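Local atomic coordinates of Endoglucanase(Endo-1,4-beta-glucanase)protein (Pseudomonas stutzeri, PDB entry 6R2J), a protein that probably hydrolyses beta-1,4-glucosidic bonds of cellulose-type chains as a family 5 endoglucanase, and binds cellobiose. Residues Leu126-Lys131 / Arg164-Gln169; Pro256-Glu261 / Thr291-Ile296; Tyr183-Val188 / Arg235-Trp240; Ile60-Gln65 / Gly102-Glu107. All coordinates share one frame; numbering follows the deposited sequence. Where two conformers were deposited one is given.

Contact 1: Leu126-Lys131 / Arg164-Gln169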
# COMPACT_ATOMS: atom_id res chain seq x y z
N LEU A 126 -1.79 -1.01 -18.03
CA LEU A 126 -0.71 -0.62 -17.12
C LEU A 126 0.35 -1.72 -17.00
O LEU A 126 1.56 -1.43 -16.98
CB LEU A 126 -1.28 -0.29 -15.73
CG LEU A 126 -2.11 0.99 -15.61
CD1 LEU A 126 -2.76 1.07 -14.25
CD2 LEU A 126 -1.23 2.18 -15.88
N ALA A 127 -0.07 -2.99 -16.90
CA ALA A 127 0.91 -4.06 -16.78
C ALA A 127 1.78 -4.18 -18.04
O ALA A 127 2.95 -4.54 -17.94
CB ALA A 127 0.19 -5.38 -16.47
N GLU A 128 1.21 -3.87 -19.21
CA GLU A 128 2.00 -3.80 -20.44
C GLU A 128 3.05 -2.71 -20.37
O GLU A 128 4.16 -2.86 -20.89
CB GLU A 128 1.07 -3.53 -21.64
CG GLU A 128 0.16 -4.70 -22.10
CD GLU A 128 -0.94 -4.25 -23.08
OE1 GLU A 128 -0.75 -3.20 -23.74
OE2 GLU A 128 -1.99 -4.91 -23.20
N ARG A 129 2.75 -1.59 -19.71
CA ARG A 129 3.73 -0.51 -19.63
C ARG A 129 4.89 -0.83 -18.67
O ARG A 129 6.03 -0.40 -18.91
CB ARG A 129 3.05 0.78 -19.18
CG ARG A 129 1.88 1.30 -20.02
CD ARG A 129 2.33 1.76 -21.41
NE ARG A 129 1.15 2.15 -22.18
CZ ARG A 129 0.89 3.40 -22.58
NH1 ARG A 129 1.77 4.37 -22.30
NH2 ARG A 129 -0.22 3.69 -23.25
N PHE A 130 4.62 -1.54 -17.56
CA PHE A 130 5.62 -1.70 -16.49
C PHE A 130 6.15 -3.12 -16.32
O PHE A 130 7.10 -3.32 -15.55
CB PHE A 130 5.07 -1.19 -15.15
CG PHE A 130 4.54 0.21 -15.22
CD1 PHE A 130 5.35 1.25 -15.56
CD2 PHE A 130 3.22 0.48 -14.94
CE1 PHE A 130 4.83 2.57 -15.60
CE2 PHE A 130 2.70 1.76 -15.00
CZ PHE A 130 3.51 2.81 -15.32
N LYS A 131 5.62 -4.09 -17.04
CA LYS A 131 6.13 -5.46 -17.07
C LYS A 131 7.65 -5.50 -17.15
O LYS A 131 8.26 -4.98 -18.10
CB LYS A 131 5.51 -6.17 -18.29
CG LYS A 131 5.99 -7.60 -18.60
CD LYS A 131 5.40 -8.13 -19.92
CE LYS A 131 5.85 -9.59 -20.24
NZ LYS A 131 7.03 -9.66 -21.20
N ARG A 164 -2.66 -11.13 -15.54
CA ARG A 164 -1.94 -12.38 -15.75
C ARG A 164 -1.97 -12.80 -17.21
O ARG A 164 -1.28 -13.76 -17.56
CB ARG A 164 -2.53 -13.48 -14.85
CG ARG A 164 -2.37 -13.19 -13.34
CD ARG A 164 -0.91 -13.41 -12.97
NE ARG A 164 -0.66 -13.39 -11.54
CZ ARG A 164 0.21 -12.59 -10.96
NH1 ARG A 164 0.93 -11.74 -11.67
NH2 ARG A 164 0.37 -12.64 -9.66
N GLU A 165 -2.76 -12.09 -18.04
CA GLU A 165 -2.72 -12.29 -19.48
C GLU A 165 -1.44 -11.71 -20.08
O GLU A 165 -1.00 -12.13 -21.15
CB GLU A 165 -3.91 -11.59 -20.15
CG GLU A 165 -5.30 -12.14 -19.86
CD GLU A 165 -6.40 -11.21 -20.45
OE1 GLU A 165 -6.15 -10.62 -21.52
OE2 GLU A 165 -7.50 -11.04 -19.86
N VAL A 166 -0.87 -10.71 -19.41
CA VAL A 166 0.33 -10.06 -19.91
C VAL A 166 1.53 -10.23 -18.99
O VAL A 166 2.67 -10.12 -19.47
CB VAL A 166 0.10 -8.56 -20.21
CG1 VAL A 166 -1.01 -8.37 -21.24
CG2 VAL A 166 -0.17 -7.79 -18.94
N ASP A 167 1.34 -10.50 -17.69
CA ASP A 167 2.45 -10.57 -16.72
C ASP A 167 2.13 -11.64 -15.69
O ASP A 167 1.22 -11.47 -14.85
CB ASP A 167 2.73 -9.20 -16.09
CG ASP A 167 3.93 -9.20 -15.13
OD1 ASP A 167 4.28 -10.25 -14.58
OD2 ASP A 167 4.53 -8.12 -14.89
N ASP A 168 2.87 -12.76 -15.74
CA ASP A 168 2.74 -13.82 -14.73
C ASP A 168 3.85 -13.81 -13.68
O ASP A 168 4.00 -14.77 -12.86
CB ASP A 168 2.70 -15.14 -15.44
CG ASP A 168 4.03 -15.45 -16.13
OD1 ASP A 168 4.89 -14.53 -16.16
OD2 ASP A 168 4.24 -16.59 -16.61
N GLN A 169 4.58 -12.70 -13.59
CA GLN A 169 5.72 -12.61 -12.71
C GLN A 169 5.55 -11.58 -11.61
O GLN A 169 6.03 -11.81 -10.50
CB GLN A 169 7.03 -12.31 -13.46
CG GLN A 169 7.42 -13.31 -14.50
CD GLN A 169 7.86 -14.60 -13.90
OE1 GLN A 169 8.71 -14.60 -13.04
NE2 GLN A 169 7.28 -15.71 -14.32
O HOH W 1 3.19 -6.08 -15.58
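Ala127 and Val166 form the tight part of this contact: the methyl CB of Ala127 presses on CG2 of Val166 at 3.5 Å, closer than carbon pairs usually stand. Val166 owes this to its first torsion (chi1 -58°), which leaves CG2 wedged between its own backbone N and carbonyl carbon, while CG1 stands beside the N and turns to Glu128, next to Ala127 on the other helix. There the packing slackens: in one of its two modelled conformers Glu128 has CG 3.9 Å from CG1 of Val166, the side chains crossing at about a right angle near the surface. The segments take in the C-terminal ends of helices 116-130 and 152-166, successive outer helices of the TIM barrel, and the turns that follow; on the inner side Ala127 also rests on Tyr139 of strand 136-140. Lys131, the first residue to leave the helix, runs along the exposed edge. Its methylene CE passes 3.3 Å from the carbonyl O of Val166, but its amino group NZ stays 7.0 Å from OD2 of Asp167. A water donates both to OD2 of Asp167, at 2.5 Å, and to the carbonyl O of Ala127, at 2.8 Å, joining the two helix ends, whereas OD1 of Asp167 closes an Asx turn by accepting from N of Gln169 at 2.7 Å and takes a further bond from N of Thr170.

Contact 2: Pro256-Glu261 / Thr291-Ile296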
# COMPACT_ATOMS: atom_id res chain seq x y z
N PRO A 256 0.61 9.85 14.84
CA PRO A 256 1.04 11.23 15.06
C PRO A 256 2.26 11.31 15.94
O PRO A 256 2.48 10.48 16.82
CB PRO A 256 -0.17 11.88 15.75
CG PRO A 256 -1.36 10.88 15.53
CD PRO A 256 -0.68 9.54 15.51
N ASP A 257 3.03 12.36 15.74
CA ASP A 257 4.23 12.64 16.51
C ASP A 257 3.96 13.25 17.89
O ASP A 257 4.93 13.59 18.57
CB ASP A 257 5.10 13.58 15.68
CG ASP A 257 4.42 14.97 15.37
OD1 ASP A 257 3.55 15.39 16.16
OD2 ASP A 257 4.77 15.65 14.37
N ASP A 258 2.71 13.38 18.33
CA ASP A 258 2.41 14.02 19.61
C ASP A 258 1.61 13.12 20.55
O ASP A 258 1.04 13.59 21.54
CB ASP A 258 1.70 15.35 19.39
CG ASP A 258 0.31 15.18 18.77
OD1 ASP A 258 0.01 14.07 18.27
OD2 ASP A 258 -0.46 16.19 18.82
N LEU A 259 1.59 11.83 20.26
CA LEU A 259 0.86 10.86 21.06
C LEU A 259 1.83 9.78 21.51
O LEU A 259 2.06 8.81 20.78
CB LEU A 259 -0.28 10.26 20.24
CG LEU A 259 -1.38 11.19 19.75
CD1 LEU A 259 -2.48 10.30 19.12
CD2 LEU A 259 -1.95 12.03 20.82
N PRO A 260 2.44 9.90 22.70
CA PRO A 260 3.32 8.83 23.20
C PRO A 260 2.71 7.42 23.18
O PRO A 260 3.42 6.43 22.93
CB PRO A 260 3.66 9.29 24.63
CG PRO A 260 2.77 10.47 24.94
CD PRO A 260 2.41 11.07 23.61
N GLU A 261 1.41 7.28 23.44
CA GLU A 261 0.79 5.95 23.43
C GLU A 261 0.80 5.33 22.03
O GLU A 261 0.96 4.11 21.88
CB GLU A 261 -0.63 6.02 23.98
CG GLU A 261 -0.81 6.66 25.33
CD GLU A 261 -1.27 8.11 25.22
OE1 GLU A 261 -1.39 8.62 24.07
OE2 GLU A 261 -1.51 8.74 26.28
N THR A 291 3.58 19.89 7.72
CA THR A 291 3.70 19.47 9.10
C THR A 291 2.68 18.39 9.48
O THR A 291 2.37 18.22 10.65
CB THR A 291 3.62 20.68 10.05
OG1 THR A 291 2.39 21.37 9.86
CG2 THR A 291 4.78 21.60 9.79
N TYR A 292 2.17 17.65 8.50
CA TYR A 292 1.31 16.50 8.79
C TYR A 292 1.90 15.66 9.93
O TYR A 292 3.06 15.22 9.88
CB TYR A 292 1.12 15.71 7.50
CG TYR A 292 0.23 14.49 7.56
CD1 TYR A 292 -0.98 14.50 8.24
CD2 TYR A 292 0.61 13.31 6.92
CE1 TYR A 292 -1.79 13.35 8.29
CE2 TYR A 292 -0.18 12.16 6.96
CZ TYR A 292 -1.39 12.18 7.62
OH TYR A 292 -2.16 11.00 7.62
N LYS A 293 1.10 15.47 10.98
CA LYS A 293 1.60 14.90 12.22
C LYS A 293 2.05 13.47 12.03
O LYS A 293 2.94 12.99 12.76
CB LYS A 293 0.51 14.95 13.29
CG LYS A 293 0.41 16.23 14.07
CD LYS A 293 -0.47 16.06 15.32
CE LYS A 293 -1.54 17.14 15.41
NZ LYS A 293 -2.23 17.19 16.75
N LEU A 294 1.45 12.76 11.08
CA LEU A 294 1.85 11.38 10.85
C LEU A 294 3.03 11.27 9.88
O LEU A 294 3.57 10.16 9.70
CB LEU A 294 0.69 10.56 10.27
CG LEU A 294 -0.46 9.96 11.09
CD1 LEU A 294 -1.25 11.12 11.60
CD2 LEU A 294 -1.29 9.02 10.20
N ALA A 295 3.42 12.36 9.23
CA ALA A 295 4.44 12.27 8.18
C ALA A 295 5.78 11.81 8.74
O ALA A 295 6.24 12.28 9.78
CB ALA A 295 4.59 13.65 7.50
N ILE A 296 6.43 10.88 8.03
CA ILE A 296 7.78 10.44 8.37
C ILE A 296 8.86 11.11 7.52
O ILE A 296 10.05 10.80 7.69
CB ILE A 296 7.83 8.90 8.26
CG1 ILE A 296 9.01 8.28 9.01
CG2 ILE A 296 7.89 8.49 6.82
CD1 ILE A 296 9.03 6.74 9.02
O HOH W 2 4.06 18.09 13.04
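Pro256 and Leu294 bring together two loops of the TIM barrel, one leading into helix 260-276 and the other following strand 280-285, where Tyr292 to Ala295 form a type I turn. The apolar part is small: CG of Pro256 lies 3.9 Å from CD1 of Leu294, the two side chains running side by side in the same direction, and CB of Pro256 meets CB of Lys293. Around the carbonyl O of Lys293 the backbones join. It takes a weak hydrogen bond from N of Asp257 (3.0 Å, bent to 134° at the hydrogen) and a CA-H...O contact from Pro256. Water links the same segments by donating to OD2 of Asp257 and to the carbonyl O of Thr291, while the carboxylate of Asp257 has its salt bridge with Arg304. The remaining interaction is between charges at the surface. Asp258 holds its carboxylate between its own backbone N and carbonyl carbon (chi1 66°), which turns it to the lysine, and the chain of Lys293 crosses it obliquely with CD 3.5 Å from OD2 of Asp258. Beyond this methylene NZ of Lys293 closes the salt bridge at 2.9 Å, reaching OD2 of Asp258 on its syn side, 32° out of the carboxylate plane.

Contact 3: Tyr183-Val188 / Arg235-Trp240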
# COMPACT_ATOMS: atom_id res chain seq x y z
N TYR A 183 -8.61 -5.28 11.41
CA TYR A 183 -9.38 -5.76 12.55
C TYR A 183 -10.67 -6.45 12.08
O TYR A 183 -11.07 -7.50 12.62
CB TYR A 183 -9.70 -4.57 13.47
CG TYR A 183 -10.58 -4.94 14.62
CD1 TYR A 183 -10.07 -5.65 15.71
CD2 TYR A 183 -11.95 -4.65 14.60
CE1 TYR A 183 -10.90 -6.04 16.76
CE2 TYR A 183 -12.77 -5.05 15.63
CZ TYR A 183 -12.24 -5.73 16.70
OH TYR A 183 -13.04 -6.12 17.73
N HIS A 184 -11.31 -5.88 11.06
CA HIS A 184 -12.60 -6.35 10.60
C HIS A 184 -12.49 -7.45 9.55
O HIS A 184 -13.54 -8.00 9.16
CB HIS A 184 -13.42 -5.18 10.02
CG HIS A 184 -13.70 -4.08 11.02
ND1 HIS A 184 -12.96 -2.92 11.10
CD2 HIS A 184 -14.65 -3.98 11.97
CE1 HIS A 184 -13.44 -2.15 12.06
NE2 HIS A 184 -14.48 -2.77 12.61
N TRP A 185 -11.27 -7.76 9.10
CA TRP A 185 -11.05 -8.64 7.96
C TRP A 185 -11.81 -9.96 8.06
O TRP A 185 -12.46 -10.35 7.08
CB TRP A 185 -9.53 -8.85 7.84
CG TRP A 185 -9.20 -9.51 6.60
CD1 TRP A 185 -9.28 -10.86 6.34
CD2 TRP A 185 -8.76 -8.89 5.41
NE1 TRP A 185 -8.95 -11.10 5.03
CE2 TRP A 185 -8.60 -9.91 4.44
CE3 TRP A 185 -8.49 -7.57 5.06
CZ2 TRP A 185 -8.18 -9.63 3.12
CZ3 TRP A 185 -8.07 -7.30 3.76
CH2 TRP A 185 -7.91 -8.33 2.81
N PRO A 186 -11.75 -10.69 9.18
CA PRO A 186 -12.37 -12.03 9.21
C PRO A 186 -13.87 -11.98 9.16
O PRO A 186 -14.50 -12.98 8.82
CB PRO A 186 -11.92 -12.64 10.54
CG PRO A 186 -10.90 -11.76 11.07
CD PRO A 186 -11.03 -10.39 10.43
N LEU A 187 -14.46 -10.83 9.49
CA LEU A 187 -15.90 -10.72 9.41
C LEU A 187 -16.33 -10.19 8.06
O LEU A 187 -17.32 -10.68 7.51
CB LEU A 187 -16.45 -9.85 10.55
CG LEU A 187 -16.14 -10.39 11.95
CD1 LEU A 187 -17.03 -9.84 13.03
CD2 LEU A 187 -16.22 -11.93 12.05
N VAL A 188 -15.57 -9.25 7.47
CA VAL A 188 -15.97 -8.60 6.21
C VAL A 188 -15.62 -9.46 5.00
O VAL A 188 -16.34 -9.50 3.99
CB VAL A 188 -15.34 -7.20 6.14
CG1 VAL A 188 -15.33 -6.69 4.74
CG2 VAL A 188 -16.08 -6.23 7.04
N ARG A 235 -4.05 -9.05 14.61
CA ARG A 235 -4.18 -10.50 14.81
C ARG A 235 -5.35 -11.12 14.05
O ARG A 235 -5.17 -12.20 13.48
CB ARG A 235 -4.27 -10.78 16.32
CG ARG A 235 -4.47 -12.23 16.71
CD ARG A 235 -4.70 -12.34 18.22
NE ARG A 235 -3.80 -11.53 19.04
CZ ARG A 235 -4.19 -10.58 19.90
NH1 ARG A 235 -5.49 -10.29 20.05
NH2 ARG A 235 -3.28 -9.92 20.62
N PRO A 236 -6.54 -10.52 14.03
CA PRO A 236 -7.62 -11.11 13.23
C PRO A 236 -7.17 -11.42 11.81
O PRO A 236 -7.50 -12.49 11.28
CB PRO A 236 -8.68 -10.00 13.28
CG PRO A 236 -8.42 -9.29 14.58
CD PRO A 236 -6.95 -9.25 14.66
N PHE A 237 -6.42 -10.48 11.20
CA PHE A 237 -5.99 -10.55 9.80
C PHE A 237 -4.94 -11.64 9.61
O PHE A 237 -5.07 -12.49 8.72
CB PHE A 237 -5.46 -9.15 9.41
CG PHE A 237 -4.89 -9.06 8.02
CD1 PHE A 237 -5.59 -9.55 6.93
CD2 PHE A 237 -3.64 -8.48 7.81
CE1 PHE A 237 -5.04 -9.49 5.66
CE2 PHE A 237 -3.08 -8.44 6.55
CZ PHE A 237 -3.78 -8.93 5.47
N ILE A 238 -3.89 -11.61 10.46
CA ILE A 238 -2.86 -12.66 10.46
C ILE A 238 -3.50 -14.03 10.62
O ILE A 238 -3.16 -14.99 9.91
CB ILE A 238 -1.83 -12.37 11.58
CG1 ILE A 238 -1.20 -10.99 11.36
CG2 ILE A 238 -0.85 -13.54 11.72
CD1 ILE A 238 -0.96 -10.60 9.94
N GLU A 239 -4.45 -14.16 11.54
CA GLU A 239 -5.07 -15.45 11.80
C GLU A 239 -5.88 -15.91 10.60
O GLU A 239 -5.85 -17.09 10.25
CB GLU A 239 -5.96 -15.35 13.04
CG GLU A 239 -5.15 -15.33 14.34
CD GLU A 239 -6.01 -15.34 15.55
OE1 GLU A 239 -7.23 -15.48 15.38
OE2 GLU A 239 -5.48 -15.19 16.67
N TRP A 240 -6.57 -14.99 9.95
CA TRP A 240 -7.25 -15.33 8.69
C TRP A 240 -6.25 -15.73 7.62
O TRP A 240 -6.48 -16.70 6.88
CB TRP A 240 -8.04 -14.12 8.21
CG TRP A 240 -8.87 -14.35 7.03
CD1 TRP A 240 -10.19 -14.73 7.00
CD2 TRP A 240 -8.47 -14.17 5.66
NE1 TRP A 240 -10.62 -14.83 5.70
CE2 TRP A 240 -9.59 -14.49 4.86
CE3 TRP A 240 -7.28 -13.79 5.04
CZ2 TRP A 240 -9.54 -14.44 3.45
CZ3 TRP A 240 -7.24 -13.72 3.63
CH2 TRP A 240 -8.36 -14.05 2.86
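Trp185 is the large bump of this contact, an indole set between Phe237 and Trp240 on the facing helix 229-244. With CG anti to the backbone N (chi1 -169°), it projects into the angle made by the other two rings. Phe237 brings its edge over one face of the indole, CD1 of Phe237 lying 3.6 Å from CD2 of Trp185, with the planes at 57°. The pyrrole edge of Trp185 in turn points into the face of Trp240, an edge-to-face pair with planes at 67°, in which NE1 of Trp185 sits over the six-membered ring, 3.2 Å from CE3 of Trp240. Trp240 is itself fixed by the bond from its NE1 to the carbonyl O of Ala190 and by an edge-to-face meeting with Tyr203. With an alanine in place of Trp240, the pyrrole edge of Trp185 would probably lose the face it abuts, and the carbonyl O of Ala190 its indole donor. Nearer the surface two prolines fit together: CB of Pro236 faces the notch between the Pro186 ring, 3.6 Å from its CG, and the carbonyl O of Tyr183, at 3.5 Å. Trp185 and Phe237 also touch Ala205 of strand 201-206. Trp185, Phe237 and Trp240 form an aromatic cluster between an outer helix and the barrel wall, in the helix-over-strand layering of a TIM barrel.

Contact 4: Ile60-Gln65 / Gly102-Glu107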
# COMPACT_ATOMS: atom_id res chain seq x y z
N ILE A 60 -3.74 7.58 -8.90
CA ILE A 60 -5.16 7.39 -9.17
C ILE A 60 -5.42 7.07 -10.63
O ILE A 60 -4.73 7.55 -11.54
CB ILE A 60 -6.08 8.52 -8.63
CG1 ILE A 60 -5.74 9.86 -9.29
CG2 ILE A 60 -5.97 8.58 -7.07
CD1 ILE A 60 -6.70 10.97 -8.89
N TRP A 61 -6.43 6.24 -10.84
CA TRP A 61 -6.82 5.84 -12.19
C TRP A 61 -7.16 7.06 -13.06
O TRP A 61 -6.76 7.14 -14.23
CB TRP A 61 -7.96 4.82 -12.06
CG TRP A 61 -8.51 4.25 -13.29
CD1 TRP A 61 -8.13 4.50 -14.60
CD2 TRP A 61 -9.60 3.33 -13.36
NE1 TRP A 61 -8.94 3.80 -15.46
CE2 TRP A 61 -9.84 3.06 -14.73
CE3 TRP A 61 -10.41 2.70 -12.39
CZ2 TRP A 61 -10.84 2.20 -15.15
CZ3 TRP A 61 -11.42 1.87 -12.81
CH2 TRP A 61 -11.63 1.63 -14.19
N GLU A 62 -7.83 8.06 -12.46
CA GLU A 62 -8.29 9.22 -13.21
C GLU A 62 -7.15 10.02 -13.83
O GLU A 62 -7.36 10.75 -14.80
CB GLU A 62 -9.12 10.11 -12.28
CG GLU A 62 -10.47 9.50 -11.88
CD GLU A 62 -10.42 8.63 -10.61
OE1 GLU A 62 -9.31 8.33 -10.13
OE2 GLU A 62 -11.49 8.23 -10.10
N ARG A 63 -5.94 9.91 -13.30
CA ARG A 63 -4.81 10.62 -13.87
C ARG A 63 -4.05 9.80 -14.90
O ARG A 63 -3.33 10.39 -15.71
CB ARG A 63 -3.91 11.16 -12.74
CG ARG A 63 -4.55 12.30 -11.96
CD ARG A 63 -3.80 12.73 -10.70
NE ARG A 63 -4.51 13.85 -10.07
CZ ARG A 63 -4.63 14.08 -8.76
NH1 ARG A 63 -4.07 13.27 -7.88
NH2 ARG A 63 -5.31 15.14 -8.32
N VAL A 64 -4.15 8.45 -14.85
CA VAL A 64 -3.56 7.61 -15.90
C VAL A 64 -4.51 7.44 -17.07
O VAL A 64 -4.07 7.19 -18.19
CB VAL A 64 -3.04 6.22 -15.45
CG1 VAL A 64 -1.88 6.37 -14.46
CG2 VAL A 64 -4.19 5.36 -14.92
N GLN A 65 -5.82 7.53 -16.82
CA GLN A 65 -6.85 7.43 -17.86
C GLN A 65 -7.93 8.46 -17.54
O GLN A 65 -8.79 8.25 -16.68
CB GLN A 65 -7.42 6.02 -17.95
CG GLN A 65 -8.24 5.80 -19.21
CD GLN A 65 -8.71 4.36 -19.36
OE1 GLN A 65 -8.99 3.69 -18.38
NE2 GLN A 65 -8.77 3.87 -20.59
N GLY A 102 -12.48 1.64 -4.74
CA GLY A 102 -13.54 0.95 -5.46
C GLY A 102 -14.27 1.78 -6.51
O GLY A 102 -15.34 1.35 -6.97
N ARG A 103 -13.73 2.94 -6.91
CA ARG A 103 -14.49 3.89 -7.71
C ARG A 103 -13.64 4.55 -8.80
O ARG A 103 -12.42 4.66 -8.67
CB ARG A 103 -15.11 5.00 -6.85
CG ARG A 103 -16.15 4.50 -5.83
CD ARG A 103 -16.36 5.50 -4.68
NE ARG A 103 -17.59 5.22 -3.95
CZ ARG A 103 -17.73 4.21 -3.08
NH1 ARG A 103 -16.71 3.38 -2.83
NH2 ARG A 103 -18.90 4.02 -2.48
N TYR A 104 -14.32 4.99 -9.86
CA TYR A 104 -13.72 5.73 -10.97
C TYR A 104 -14.60 6.95 -11.26
O TYR A 104 -15.78 6.79 -11.60
CB TYR A 104 -13.57 4.83 -12.20
CG TYR A 104 -13.01 5.57 -13.39
CD1 TYR A 104 -11.73 6.10 -13.36
CD2 TYR A 104 -13.75 5.81 -14.52
CE1 TYR A 104 -11.21 6.80 -14.39
CE2 TYR A 104 -13.23 6.53 -15.57
CZ TYR A 104 -11.94 6.99 -15.50
OH TYR A 104 -11.37 7.69 -16.51
N HIS A 105 -14.04 8.15 -11.14
CA HIS A 105 -14.80 9.39 -11.27
C HIS A 105 -16.05 9.34 -10.39
O HIS A 105 -17.14 9.80 -10.78
CB HIS A 105 -15.15 9.74 -12.72
CG HIS A 105 -14.00 10.32 -13.49
ND1 HIS A 105 -13.29 11.43 -13.06
CD2 HIS A 105 -13.42 9.93 -14.66
CE1 HIS A 105 -12.35 11.71 -13.94
NE2 HIS A 105 -12.37 10.79 -14.89
N GLY A 106 -15.88 8.76 -9.20
CA GLY A 106 -16.93 8.71 -8.20
C GLY A 106 -17.93 7.58 -8.33
O GLY A 106 -18.73 7.38 -7.40
N GLU A 107 -17.91 6.82 -9.42
CA GLU A 107 -18.86 5.76 -9.68
C GLU A 107 -18.20 4.43 -9.36
O GLU A 107 -16.99 4.29 -9.49
CB GLU A 107 -19.27 5.76 -11.16
CG GLU A 107 -20.00 7.03 -11.61
CD GLU A 107 -21.49 6.96 -11.37
OE1 GLU A 107 -22.16 7.99 -11.48
OE2 GLU A 107 -22.00 5.85 -11.08
O HOH W 3 -13.29 8.22 -8.14
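Trp61 spreads one face of its indole under Tyr104, whose CD1 lies 3.5 Å from CD2 of Trp61. The planes are inclined at 31°, and CB of Tyr104 adds a CH-pi contact over the six-membered ring. These residues belong to two loop regions of the TIM barrel: a short helix directly after strand 54-59, and a small beta hairpin beyond strand 93-98, turned by a type I' turn from Tyr104 to Glu107. The indole is fixed in its own plane by a nearly straight bond (172°) from NE1 of Trp61 to a lone pair of OE1 of Gln65, at 2.9 Å, and Gln65 gives its NE2 to the carbonyl O of Ser70. A leucine in place of Trp61 would probably leave OE1 of Gln65 without its donor and take away the flat surface that supports the Tyr104 ring. The far end of that ring is secured too, since OH of Tyr104 donates to the carbonyl O of Gln65 at 2.6 Å, arriving from above the carbonyl plane. Glu62 grips the turn through both its chain and its carboxylate. With CG anti to the carbonyl carbon (chi1 -70°), it lies over the face of the His105 imidazole, 3.6 Å from the ring centroid; the bend at chi2 then turns the carboxylate to the turn's backbone. NE2 of His105 is bonded to the carbonyl O of His66. Both carboxylate oxygens of Glu62 are engaged: OE1 takes a bond from ND2 of Asn100, and OE2 takes one from water, which accepts from N of Gly106. The anti lone pair of OE2 of Glu62 receives N of His105 at 2.8 Å.

All four contacts lie at the periphery of one TIM barrel, their centres 17 to 19 Å from that of the chain. Along the sequence contact 4 closes first, then contacts 1, 3 and 2, each complete before the next opens. Contacts 4 and 1 are neighbours, centres 20 Å and nearest atoms about 4 Å apart; helix 116-130 of contact 1 also touches Trp61 and Gln65 of contact 4. Contacts 1 and 2 lie on opposite sides of the chain's centre, with centres about 38 Å apart. Contact 1 joins two outer helices, contact 3 sets the short helix 185-188 against outer helix 229-244, and contacts 2 and 4 join segments that follow barrel strands, tying the barrel at separate points.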